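Phospholipase C-beta (PLC-beta) (Sepia officinalis, PDB 3QR0) is a multidomain phospholipase C of the beta class, joining a PH domain, EF-hand-like repeats, a calcium-carrying TIM-barrel domain built from X and Y halves, and a C2 domain. Local coordinates at residues K149-E154 with F305-E310; R228-G233 with K655-Q660; I245-F250 with Q275-I280. One frame throughout, in Å; residues are numbered along the deposited sequence.

All three contacts involve the EF-hand-like region of the chain. Contacts 1 and 2 are buried and polar. In contact 1 the start of helix 151-165 is tied to the end of helix 299-307, through one backbone bond and side chains that bond backbone groups. In contact 2 a salt-bridged pair at the start of helix 230-238 meets a strand of the C2 domain. The two touch where Gln151 and Gln660 probably share a hydrogen bond, and where Leu306 packs on Ile231. Contact 3 lies further from the centre of the chain, is only partly buried, and is mainly apolar, with one water bridge at its margin. Its Phe250 packs against Phe305 of contact 1.

Contact 1 of 3, residues K149-E154 with F305-E310; sequences KNQLGE and FLMCEE
From 149 to 152 and from 306 to 309 the chains run 132° apart, and they come closest at Leu152 and Met307, whose CA atoms are 5.1 Å apart. Here Leu152 N, in the first turn of helix 151-165, donates at 3.0 Å to Met307 O, a carbonyl near the end of helix 299-307. Asn150 fills the N-cap position but does not cap with its side chain. Its CG is turned anti to the backbone N (chi1 -157°), which sends the amide across to the other segment. ND2 donates to Cys308 O at 2.9 Å, with the acceptor near the amide plane and the donor above the carbonyl plane. A weak second bond from ND2 goes to Leu306 O. OD1 accepts from Gln151 N, which lies well above the carbonyl plane. Bonds at both ends thus help to hold the amide's rotation. Glu309 bends at chi2 and brings OE2 to Asn150 N, 2.9 Å away. This bond is almost straight (175°) and uses the syn lone pair. A water joins Glu309 OE2 to Gly153 N, so the carboxylate reaches two backbone amides at the helix start, one of them indirectly, while Asn312 holds its OE1. Leu152 and Met307 form the apolar part. Leu152 CB lies against Met307 CB at 3.9 Å, and Leu152 CD2 rests on Cys308 CB. Met307 CE lies beside Gln151 OE1. Phe215 and Phe219 of helix 215-225 pack on Leu152, and Tyr222 of the same helix bonds Gln151 OE1. His747 of strand 746-751 touches Asn150 and Met307 and bonds Leu306 O, while Tyr283 of helix 273-288 packs on Cys308.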
loop_
_atom_site.group_PDB
_atom_site.type_symbol
_atom_site.label_atom_id
_atom_site.label_comp_id
_atom_site.label_asym_id
_atom_site.label_seq_id
_atom_site.Cartn_x
_atom_site.Cartn_y
_atom_site.Cartn_z
ATOM N N LYS A 149 5.646 -11.615 -1.411
ATOM C CA LYS A 149 5.962 -13.014 -1.668
ATOM C C LYS A 149 4.711 -13.846 -1.958
ATOM O O LYS A 149 3.608 -13.534 -1.495
ATOM C CB LYS A 149 6.802 -13.628 -0.537
ATOM C CG LYS A 149 6.129 -13.736 0.803
ATOM C CD LYS A 149 7.168 -14.046 1.881
ATOM C CE LYS A 149 6.628 -13.836 3.272
ATOM N NZ LYS A 149 6.136 -12.446 3.483
ATOM N N ASN A 150 4.902 -14.898 -2.751
ATOM C CA ASN A 150 3.813 -15.769 -3.170
ATOM C C ASN A 150 3.501 -16.733 -2.024
ATOM O O ASN A 150 4.165 -16.697 -0.986
ATOM C CB ASN A 150 4.206 -16.512 -4.463
ATOM C CG ASN A 150 3.002 -17.000 -5.265
ATOM O OD1 ASN A 150 1.858 -16.870 -4.831
ATOM N ND2 ASN A 150 3.262 -17.577 -6.439
ATOM N N GLN A 151 2.503 -17.591 -2.205
ATOM C CA GLN A 151 2.044 -18.467 -1.126
ATOM C C GLN A 151 3.108 -19.428 -0.583
ATOM O O GLN A 151 3.133 -19.681 0.626
ATOM C CB GLN A 151 0.806 -19.254 -1.554
ATOM C CG GLN A 151 0.042 -19.851 -0.386
ATOM C CD GLN A 151 -1.195 -20.596 -0.829
ATOM O OE1 GLN A 151 -1.300 -21.814 -0.648
ATOM N NE2 GLN A 151 -2.140 -19.874 -1.424
ATOM N N LEU A 152 3.975 -19.959 -1.449
ATOM C CA LEU A 152 5.077 -20.826 -0.992
ATOM C C LEU A 152 6.021 -20.075 -0.051
ATOM O O LEU A 152 6.503 -20.636 0.933
ATOM C CB LEU A 152 5.875 -21.399 -2.169
ATOM C CG LEU A 152 6.925 -22.460 -1.816
ATOM C CD1 LEU A 152 6.260 -23.744 -1.326
ATOM C CD2 LEU A 152 7.827 -22.754 -3.017
ATOM N N GLY A 153 6.287 -18.809 -0.361
ATOM C CA GLY A 153 7.049 -17.941 0.534
ATOM C C GLY A 153 6.380 -17.746 1.885
ATOM O O GLY A 153 7.061 -17.680 2.914
ATOM N N GLU A 154 5.052 -17.648 1.892
ATOM C CA GLU A 154 4.307 -17.534 3.147
ATOM C C GLU A 154 4.309 -18.846 3.923
ATOM O O GLU A 154 4.261 -18.842 5.153
ATOM C CB GLU A 154 2.869 -17.068 2.909
ATOM C CG GLU A 154 2.750 -15.601 2.508
ATOM C CD GLU A 154 3.099 -14.622 3.638
ATOM O OE1 GLU A 154 3.263 -15.040 4.808
ATOM O OE2 GLU A 154 3.219 -13.417 3.342
ATOM N N PHE A 305 5.237 -25.007 -8.413
ATOM C CA PHE A 305 5.513 -23.876 -9.306
ATOM C C PHE A 305 4.493 -22.756 -9.134
ATOM O O PHE A 305 4.853 -21.584 -9.030
ATOM C CB PHE A 305 5.504 -24.286 -10.781
ATOM C CG PHE A 305 5.336 -23.112 -11.714
ATOM C CD1 PHE A 305 6.390 -22.243 -11.942
ATOM C CD2 PHE A 305 4.112 -22.844 -12.313
ATOM C CE1 PHE A 305 6.240 -21.147 -12.772
ATOM C CE2 PHE A 305 3.957 -21.749 -13.148
ATOM C CZ PHE A 305 5.017 -20.902 -13.375
ATOM N N LEU A 306 3.217 -23.128 -9.136
ATOM C CA LEU A 306 2.134 -22.147 -9.123
ATOM C C LEU A 306 2.184 -21.272 -7.883
ATOM O O LEU A 306 1.738 -20.125 -7.920
ATOM C CB LEU A 306 0.774 -22.830 -9.226
ATOM C CG LEU A 306 0.415 -23.468 -10.572
ATOM C CD1 LEU A 306 -0.836 -24.323 -10.406
ATOM C CD2 LEU A 306 0.218 -22.411 -11.649
ATOM N N MET A 307 2.750 -21.814 -6.806
ATOM C CA MET A 307 2.863 -21.119 -5.530
ATOM C C MET A 307 4.209 -20.436 -5.324
ATOM O O MET A 307 4.355 -19.697 -4.367
ATOM C CB MET A 307 2.687 -22.113 -4.379
ATOM C CG MET A 307 1.317 -22.743 -4.267
ATOM S SD MET A 307 1.359 -24.156 -3.148
ATOM C CE MET A 307 1.743 -23.364 -1.583
ATOM N N CYS A 308 5.194 -20.706 -6.182
ATOM C CA CYS A 308 6.564 -20.227 -5.945
ATOM C C CYS A 308 6.801 -18.846 -6.545
ATOM O O CYS A 308 5.942 -18.304 -7.238
ATOM C CB CYS A 308 7.599 -21.233 -6.462
ATOM S SG CYS A 308 7.938 -21.172 -8.227
ATOM N N GLU A 309 7.973 -18.278 -6.269
ATOM C CA GLU A 309 8.312 -16.929 -6.736
ATOM C C GLU A 309 8.326 -16.789 -8.262
ATOM O O GLU A 309 8.035 -15.713 -8.779
ATOM C CB GLU A 309 9.661 -16.466 -6.161
ATOM C CG GLU A 309 9.614 -16.098 -4.680
ATOM C CD GLU A 309 8.470 -15.149 -4.361
ATOM O OE1 GLU A 309 8.426 -14.040 -4.950
ATOM O OE2 GLU A 309 7.604 -15.527 -3.540
ATOM N N GLU A 310 8.663 -17.863 -8.973
ATOM C CA GLU A 310 8.656 -17.848 -10.436
ATOM C C GLU A 310 7.283 -17.462 -10.994
ATOM O O GLU A 310 7.200 -16.838 -12.060
ATOM C CB GLU A 310 9.050 -19.218 -10.990
ATOM C CG GLU A 310 9.458 -19.212 -12.460
ATOM C CD GLU A 310 10.792 -18.521 -12.700
ATOM O OE1 GLU A 310 11.709 -18.679 -11.862
ATOM O OE2 GLU A 310 10.920 -17.825 -13.730
HETATM O O HOH W 1 6.998 -17.965 -3.068
#

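Contact 2 of 3, residues R228-G233 with K655-Q660; sequences RSEIEG and KIISAQ
A single carboxylate oxygen, Glu230 OE2, collects three donors in a buried place between helix 230-238 and strand 650-660. Ser658 OG donates to it across the contact at 2.7 Å, from above the carboxylate plane. Arg228 NE and Arg228 NH2 each reach Glu230 OE2 at 2.9 Å. The guanidinium thus grips side-on, with both nitrogens on one atom that lies in its own plane. Glu230 has its CG between the backbone N and the carbonyl carbon (chi1 65°), and a bend at chi2 then directs OE2 to the serine. Three donors, two of them from a cation, would probably favour the charged form of this carboxylate. The amide of Gln660 stacks on one face of the guanidinium. The two planes are 16° apart, and Gln660 NE2 sits over the centre, 3.3 Å from Arg228 CZ. NE2 and the guanidinium nitrogens are all donors, so this is a stack and not a bond. Gln660 OE1 turns to Gln151. Arg228 has further partners in Tyr222 and His747, and a cation-pi contact with Phe764. Beside the polar cluster, Ile657 CG2 lies against Glu230 CB at 3.6 Å and covers the aliphatic part of that side chain. Ile657 and Ser658 both lie opposite Phe764 of strand 761-771, a classic beta bulge. This is consistent with two successive side chains pointing toward 228-233, here in the C2 beta-sandwich where it meets the EF-hand-like helices.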
loop_
_atom_site.group_PDB
_atom_site.type_symbol
_atom_site.label_atom_id
_atom_site.label_comp_id
_atom_site.label_asym_id
_atom_site.label_seq_id
_atom_site.Cartn_x
_atom_site.Cartn_y
_atom_site.Cartn_z
ATOM N N ARG A 228 -6.617 -29.336 -2.783
ATOM C CA ARG A 228 -6.572 -28.443 -3.931
ATOM C C ARG A 228 -7.137 -29.195 -5.147
ATOM O O ARG A 228 -6.419 -29.500 -6.103
ATOM C CB ARG A 228 -5.136 -27.968 -4.164
ATOM C CG ARG A 228 -4.506 -27.246 -2.956
ATOM C CD ARG A 228 -5.226 -25.940 -2.615
ATOM N NE ARG A 228 -5.328 -25.077 -3.789
ATOM C CZ ARG A 228 -4.403 -24.207 -4.188
ATOM N NH1 ARG A 228 -3.278 -24.027 -3.495
ATOM N NH2 ARG A 228 -4.614 -23.503 -5.292
ATOM N N SER A 229 -8.440 -29.470 -5.084
ATOM C CA SER A 229 -9.161 -30.282 -6.073
ATOM C C SER A 229 -8.988 -29.810 -7.503
ATOM O O SER A 229 -8.990 -30.622 -8.429
ATOM C CB SER A 229 -10.662 -30.273 -5.759
ATOM O OG SER A 229 -10.921 -30.857 -4.501
ATOM N N GLU A 230 -8.873 -28.494 -7.669
ATOM C CA GLU A 230 -8.748 -27.868 -8.979
ATOM C C GLU A 230 -7.509 -28.301 -9.770
ATOM O O GLU A 230 -7.499 -28.219 -10.997
ATOM C CB GLU A 230 -8.741 -26.337 -8.838
ATOM C CG GLU A 230 -7.523 -25.733 -8.087
ATOM C CD GLU A 230 -7.738 -25.586 -6.585
ATOM O OE1 GLU A 230 -8.519 -26.371 -6.007
ATOM O OE2 GLU A 230 -7.118 -24.681 -5.976
ATOM N N ILE A 231 -6.467 -28.742 -9.069
ATOM C CA ILE A 231 -5.176 -28.995 -9.703
ATOM C C ILE A 231 -5.242 -30.182 -10.667
ATOM O O ILE A 231 -4.549 -30.185 -11.677
ATOM C CB ILE A 231 -4.047 -29.199 -8.655
ATOM C CG1 ILE A 231 -3.876 -27.942 -7.792
ATOM C CG2 ILE A 231 -2.727 -29.516 -9.331
ATOM C CD1 ILE A 231 -3.465 -26.690 -8.569
ATOM N N GLU A 232 -6.092 -31.164 -10.365
ATOM C CA GLU A 232 -6.259 -32.341 -11.220
ATOM C C GLU A 232 -6.724 -31.956 -12.627
ATOM O O GLU A 232 -6.100 -32.336 -13.621
ATOM C CB GLU A 232 -7.250 -33.331 -10.587
ATOM C CG GLU A 232 -7.402 -34.659 -11.331
ATOM C CD GLU A 232 -6.121 -35.479 -11.353
ATOM O OE1 GLU A 232 -5.521 -35.689 -10.271
ATOM O OE2 GLU A 232 -5.717 -35.922 -12.452
ATOM N N GLY A 233 -7.822 -31.213 -12.703
ATOM C CA GLY A 233 -8.333 -30.722 -13.979
ATOM C C GLY A 233 -7.342 -29.820 -14.698
ATOM O O GLY A 233 -7.198 -29.896 -15.916
ATOM N N LYS A 655 -11.453 -15.604 -13.377
ATOM C CA LYS A 655 -12.148 -16.762 -12.835
ATOM C C LYS A 655 -11.640 -17.016 -11.420
ATOM O O LYS A 655 -10.460 -17.310 -11.231
ATOM C CB LYS A 655 -11.897 -17.987 -13.715
ATOM C CG LYS A 655 -12.653 -19.231 -13.280
ATOM C CD LYS A 655 -12.248 -20.446 -14.099
ATOM C CE LYS A 655 -12.953 -21.703 -13.607
ATOM N NZ LYS A 655 -14.440 -21.550 -13.593
ATOM N N ILE A 656 -12.526 -16.890 -10.434
ATOM C CA ILE A 656 -12.195 -17.189 -9.043
ATOM C C ILE A 656 -12.380 -18.685 -8.810
ATOM O O ILE A 656 -13.498 -19.199 -8.887
ATOM C CB ILE A 656 -13.082 -16.389 -8.053
ATOM C CG1 ILE A 656 -12.945 -14.881 -8.292
ATOM C CG2 ILE A 656 -12.724 -16.728 -6.594
ATOM C CD1 ILE A 656 -11.530 -14.337 -8.101
ATOM N N ILE A 657 -11.282 -19.380 -8.526
ATOM C CA ILE A 657 -11.293 -20.840 -8.435
ATOM C C ILE A 657 -11.405 -21.305 -6.988
ATOM O O ILE A 657 -12.312 -22.065 -6.641
ATOM C CB ILE A 657 -10.031 -21.443 -9.094
ATOM C CG1 ILE A 657 -10.015 -21.118 -10.594
ATOM C CG2 ILE A 657 -9.985 -22.948 -8.912
ATOM C CD1 ILE A 657 -8.690 -21.406 -11.261
ATOM N N SER A 658 -10.490 -20.838 -6.144
ATOM C CA SER A 658 -10.458 -21.258 -4.752
ATOM C C SER A 658 -9.744 -20.234 -3.878
ATOM O O SER A 658 -9.237 -19.230 -4.370
ATOM C CB SER A 658 -9.762 -22.615 -4.636
ATOM O OG SER A 658 -8.390 -22.514 -4.973
ATOM N N ALA A 659 -9.729 -20.494 -2.576
ATOM C CA ALA A 659 -8.962 -19.690 -1.631
ATOM C C ALA A 659 -8.341 -20.586 -0.577
ATOM O O ALA A 659 -8.824 -21.689 -0.335
ATOM C CB ALA A 659 -9.841 -18.629 -0.981
ATOM N N GLN A 660 -7.256 -20.110 0.029
ATOM C CA GLN A 660 -6.547 -20.853 1.060
ATOM C C GLN A 660 -6.356 -20.002 2.306
ATOM O O GLN A 660 -6.037 -18.818 2.213
ATOM C CB GLN A 660 -5.175 -21.308 0.558
ATOM C CG GLN A 660 -5.223 -22.219 -0.672
ATOM C CD GLN A 660 -5.409 -21.458 -1.965
ATOM O OE1 GLN A 660 -4.713 -20.470 -2.224
ATOM N NE2 GLN A 660 -6.356 -21.908 -2.789
#

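Contact 3 of 3, residues I245-F250 with Q275-I280; sequences ITTVMF and QCEALI
Helices 247-257 and 273-288 pair within the EF-hand-like region, and the contact joins the first turn of the former to the first half of the latter. Thr247 and Glu277 are the nearest residues, with CA atoms 5.4 Å apart. Thr247 CG2 lies over the backbone of the second helix, 3.6 Å from Glu277 N, and also touches Cys276 CB. Ile280 reaches back with CD1, which meets Thr247 CA at 3.7 Å. Thr246, just before Thr247, is the N-cap: its OG1 accepts from Met249 N, a side-chain capping bond that closes the helix start. The short, weakly bonded strand 245-246 pairs antiparallel with 296-297, consistent with the short sheet that links the loops of paired EF-hands. Phe250 has CG anti to its own nitrogen (chi1 -168°), which turns the ring toward the second helix, where its CD2 and CE2 side makes the contact. CD2 meets Ile280 CG1 at 3.9 Å as the two side chains slide past each other in opposite directions. Leu279 CB comes to the ring edge. Cys276 SG makes an oblique sulfur-aromatic contact, 5.4 Å from the centroid of the Phe250 ring. At the margin, one water bridges Thr247 OG1 and Glu277 OE1.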
loop_
_atom_site.group_PDB
_atom_site.type_symbol
_atom_site.label_atom_id
_atom_site.label_comp_id
_atom_site.label_asym_id
_atom_site.label_seq_id
_atom_site.Cartn_x
_atom_site.Cartn_y
_atom_site.Cartn_z
ATOM N N ILE A 245 3.566 -33.372 -17.502
ATOM C CA ILE A 245 3.798 -32.164 -18.284
ATOM C C ILE A 245 5.252 -32.195 -18.744
ATOM O O ILE A 245 6.164 -32.170 -17.917
ATOM C CB ILE A 245 3.536 -30.882 -17.456
ATOM C CG1 ILE A 245 2.065 -30.805 -17.025
ATOM C CG2 ILE A 245 3.899 -29.633 -18.251
ATOM C CD1 ILE A 245 1.766 -29.664 -16.058
ATOM N N THR A 246 5.460 -32.281 -20.058
ATOM C CA THR A 246 6.808 -32.299 -20.630
ATOM C C THR A 246 7.415 -30.891 -20.639
ATOM O O THR A 246 6.706 -29.899 -20.458
ATOM C CB THR A 246 6.811 -32.855 -22.068
ATOM O OG1 THR A 246 6.084 -31.972 -22.933
ATOM C CG2 THR A 246 6.183 -34.255 -22.118
ATOM N N THR A 247 8.728 -30.817 -20.851
ATOM C CA THR A 247 9.443 -29.542 -20.965
ATOM C C THR A 247 8.795 -28.598 -21.978
ATOM O O THR A 247 8.604 -27.416 -21.698
ATOM C CB THR A 247 10.913 -29.764 -21.374
ATOM O OG1 THR A 247 11.577 -30.525 -20.361
ATOM C CG2 THR A 247 11.637 -28.433 -21.572
ATOM N N VAL A 248 8.444 -29.133 -23.141
ATOM C CA VAL A 248 7.842 -28.339 -24.212
ATOM C C VAL A 248 6.434 -27.869 -23.834
ATOM O O VAL A 248 6.075 -26.719 -24.091
ATOM C CB VAL A 248 7.825 -29.120 -25.537
ATOM C CG1 VAL A 248 7.075 -28.353 -26.612
ATOM C CG2 VAL A 248 9.252 -29.393 -25.990
ATOM N N MET A 249 5.656 -28.746 -23.202
ATOM C CA MET A 249 4.329 -28.372 -22.703
ATOM C C MET A 249 4.411 -27.280 -21.640
ATOM O O MET A 249 3.577 -26.379 -21.606
ATOM C CB MET A 249 3.598 -29.583 -22.122
ATOM C CG MET A 249 3.121 -30.586 -23.147
ATOM S SD MET A 249 2.520 -32.087 -22.335
ATOM C CE MET A 249 2.382 -33.171 -23.750
ATOM N N PHE A 250 5.410 -27.368 -20.765
ATOM C CA PHE A 250 5.593 -26.372 -19.720
ATOM C C PHE A 250 6.017 -25.033 -20.331
ATOM O O PHE A 250 5.508 -23.979 -19.947
ATOM C CB PHE A 250 6.610 -26.866 -18.676
ATOM C CG PHE A 250 6.654 -26.038 -17.415
ATOM C CD1 PHE A 250 5.487 -25.733 -16.716
ATOM C CD2 PHE A 250 7.867 -25.582 -16.910
ATOM C CE1 PHE A 250 5.532 -24.973 -15.553
ATOM C CE2 PHE A 250 7.919 -24.827 -15.746
ATOM C CZ PHE A 250 6.752 -24.518 -15.066
ATOM N N GLN A 275 15.871 -23.703 -20.104
ATOM C CA GLN A 275 15.410 -23.077 -18.864
ATOM C C GLN A 275 14.272 -23.862 -18.219
ATOM O O GLN A 275 14.254 -24.047 -17.004
ATOM C CB GLN A 275 14.938 -21.646 -19.113
ATOM C CG GLN A 275 16.043 -20.673 -19.493
ATOM C CD GLN A 275 15.505 -19.367 -20.059
ATOM O OE1 GLN A 275 14.292 -19.175 -20.178
ATOM N NE2 GLN A 275 16.410 -18.457 -20.409
ATOM N N CYS A 276 13.323 -24.313 -19.038
ATOM C CA CYS A 276 12.164 -25.058 -18.543
ATOM C C CYS A 276 12.528 -26.446 -18.019
ATOM O O CYS A 276 12.002 -26.876 -16.993
ATOM C CB CYS A 276 11.084 -25.147 -19.621
ATOM S SG CYS A 276 10.276 -23.562 -19.895
ATOM N N GLU A 277 13.433 -27.140 -18.707
ATOM C CA GLU A 277 13.963 -28.403 -18.195
ATOM C C GLU A 277 14.601 -28.190 -16.824
ATOM O O GLU A 277 14.420 -29.004 -15.920
ATOM C CB GLU A 277 14.991 -28.999 -19.161
ATOM C CG GLU A 277 15.500 -30.375 -18.748
ATOM C CD GLU A 277 16.541 -30.917 -19.705
ATOM O OE1 GLU A 277 16.158 -31.491 -20.742
ATOM O OE2 GLU A 277 17.747 -30.772 -19.415
ATOM N N ALA A 278 15.328 -27.084 -16.678
ATOM C CA ALA A 278 16.019 -26.758 -15.430
ATOM C C ALA A 278 15.032 -26.402 -14.322
ATOM O O ALA A 278 15.195 -26.838 -13.184
ATOM C CB ALA A 278 17.004 -25.614 -15.652
ATOM N N LEU A 279 14.016 -25.607 -14.648
ATOM C CA LEU A 279 12.963 -25.286 -13.681
ATOM C C LEU A 279 12.214 -26.539 -13.227
ATOM O O LEU A 279 11.919 -26.701 -12.033
ATOM C CB LEU A 279 11.967 -24.278 -14.265
ATOM C CG LEU A 279 12.480 -22.849 -14.477
ATOM C CD1 LEU A 279 11.420 -22.020 -15.191
ATOM C CD2 LEU A 279 12.881 -22.188 -13.171
ATOM N N ILE A 280 11.898 -27.416 -14.178
ATOM C CA ILE A 280 11.216 -28.671 -13.859
ATOM C C ILE A 280 12.048 -29.486 -12.856
ATOM O O ILE A 280 11.511 -29.990 -11.869
ATOM C CB ILE A 280 10.907 -29.497 -15.131
ATOM C CG1 ILE A 280 9.778 -28.832 -15.921
ATOM C CG2 ILE A 280 10.517 -30.934 -14.774
ATOM C CD1 ILE A 280 9.553 -29.414 -17.297
HETATM O O HOH W 2 13.721 -31.754 -21.382
#